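Local coordinates for protein HepC.19480.a.B1 (Helicobacter pylori, PDB 6MTZ) that is of unknown function but probably belongs to the DHH/DHHA1 family of phosphoesterases, at residues L200-E203 / V204-Y207. Residues are numbered along the deposited sequence; the frame is centred on the assembly and turned at random.
Sequences LLEE and VKNY
Glu202 and Lys205, three residues apart on one winding chain, run side by side in the same direction and join in a salt bridge, with Lys205 NZ 2.6 Å from Glu202 OE2 on the anti lone pair of that oxygen. The lysine sets out with CG between its own backbone N and carbonyl carbon (chi1 77°), which places CG 3.1 Å from Glu202 O; the extended remainder then passes the glutamate's CG before its ammonium reaches the carboxylate.

Three backbone bonds of one spacing join 200-203 to 204-207: Val204 N to Leu201 O (3.0 Å), Lys205 N to Glu202 O (2.9 Å) and Asn206 N to Glu203 O (2.9 Å). This i+3 to i pattern, continued by Tyr207 N to Val204 O, is that of 3-10-type turns. Glu203 O also faces the edge of the Tyr207 ring, in its plane, 3.4 Å from CD1.

Apolar contact between 200-203 and 204-207 is slight, Leu201 CD1 lying 4.4 Å from Val204 CG2.

Where the chain leads from helix 190-203 toward helix 213-228, Leu201 packs on helix 19-29, Val204 on helix 168-180, and the salt-bridged pair on Trp147 of helix 145-159. Tyr207 turns to helix 213-228, where its OH is hydrogen-bonded to Asp220 OD2 and its ring meets Tyr217 edge-to-face.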
loop_
_atom_site.group_PDB
_atom_site.type_symbol
_atom_site.label_atom_id
_atom_site.label_comp_id
_atom_site.label_asym_id
_atom_site.label_seq_id
_atom_site.Cartn_x
_atom_site.Cartn_y
_atom_site.Cartn_z
ATOM N N LEU A 200 -1.277 -1.275 -13.498
ATOM C CA LEU A 200 -1.565 -2.622 -13.995
ATOM C C LEU A 200 -3.062 -2.843 -14.179
ATOM O O LEU A 200 -3.493 -3.464 -15.159
ATOM C CB LEU A 200 -1.007 -3.681 -13.027
ATOM C CG LEU A 200 0.520 -3.725 -12.870
ATOM C CD1 LEU A 200 0.914 -4.597 -11.703
ATOM C CD2 LEU A 200 1.159 -4.256 -14.152
ATOM N N LEU A 201 -3.870 -2.385 -13.223
ATOM C CA LEU A 201 -5.309 -2.613 -13.317
ATOM C C LEU A 201 -5.900 -1.819 -14.469
ATOM O O LEU A 201 -6.671 -2.357 -15.271
ATOM C CB LEU A 201 -5.987 -2.256 -11.989
ATOM C CG LEU A 201 -7.498 -2.456 -11.991
ATOM C CD1 LEU A 201 -7.786 -3.916 -12.267
ATOM C CD2 LEU A 201 -8.106 -2.002 -10.656
ATOM N N GLU A 202 -5.516 -0.542 -14.596
ATOM C CA GLU A 202 -6.017 0.262 -15.715
ATOM C C GLU A 202 -5.678 -0.356 -17.073
ATOM O O GLU A 202 -6.463 -0.224 -18.021
ATOM C CB GLU A 202 -5.474 1.699 -15.646
ATOM C CG GLU A 202 -6.009 2.573 -16.799
ATOM C CD GLU A 202 -5.761 4.067 -16.638
ATOM O OE1 GLU A 202 -5.430 4.531 -15.517
ATOM O OE2 GLU A 202 -5.912 4.779 -17.652
ATOM N N GLU A 203 -4.532 -1.044 -17.198
ATOM C CA GLU A 203 -4.186 -1.638 -18.497
ATOM C C GLU A 203 -5.195 -2.692 -18.936
ATOM O O GLU A 203 -5.280 -3.003 -20.130
ATOM C CB GLU A 203 -2.766 -2.257 -18.479
ATOM C CG GLU A 203 -1.670 -1.323 -19.028
ATOM C CD GLU A 203 -0.266 -1.627 -18.484
ATOM O OE1 GLU A 203 0.691 -0.904 -18.842
ATOM O OE2 GLU A 203 -0.116 -2.572 -17.684
ATOM N N VAL A 204 -5.977 -3.246 -18.012
ATOM C CA VAL A 204 -7.030 -4.181 -18.402
ATOM C C VAL A 204 -7.988 -3.561 -19.414
ATOM O O VAL A 204 -8.651 -4.287 -20.165
ATOM C CB VAL A 204 -7.771 -4.673 -17.132
ATOM C CG1 VAL A 204 -8.999 -5.462 -17.461
ATOM C CG2 VAL A 204 -6.852 -5.516 -16.307
ATOM N N LYS A 205 -8.077 -2.224 -19.465
ATOM C CA LYS A 205 -8.946 -1.578 -20.445
ATOM C C LYS A 205 -8.554 -1.935 -21.878
ATOM O O LYS A 205 -9.396 -1.869 -22.779
ATOM C CB LYS A 205 -8.914 -0.060 -20.251
ATOM C CG LYS A 205 -7.657 0.635 -20.790
ATOM C CD LYS A 205 -7.542 2.059 -20.235
ATOM C CE LYS A 205 -6.246 2.716 -20.692
ATOM N NZ LYS A 205 -6.089 4.101 -20.167
ATOM N N ASN A 206 -7.305 -2.322 -22.112
ATOM C CA ASN A 206 -6.893 -2.732 -23.443
ATOM C C ASN A 206 -7.174 -4.200 -23.721
ATOM O O ASN A 206 -6.849 -4.675 -24.807
ATOM C CB ASN A 206 -5.412 -2.420 -23.635
ATOM C CG ASN A 206 -5.152 -0.942 -23.591
ATOM O OD1 ASN A 206 -5.936 -0.160 -24.127
ATOM N ND2 ASN A 206 -4.104 -0.540 -22.897
ATOM N N TYR A 207 -7.801 -4.907 -22.788
ATOM C CA TYR A 207 -8.132 -6.319 -22.932
ATOM C C TYR A 207 -9.628 -6.594 -22.880
ATOM O O TYR A 207 -10.072 -7.584 -23.458
ATOM C CB TYR A 207 -7.420 -7.132 -21.825
ATOM C CG TYR A 207 -5.919 -7.126 -22.017
ATOM C CD1 TYR A 207 -5.144 -6.083 -21.534
ATOM C CD2 TYR A 207 -5.289 -8.144 -22.741
ATOM C CE1 TYR A 207 -3.776 -6.055 -21.734
ATOM C CE2 TYR A 207 -3.931 -8.130 -22.957
ATOM C CZ TYR A 207 -3.178 -7.080 -22.448
ATOM O OH TYR A 207 -1.825 -7.052 -22.656
#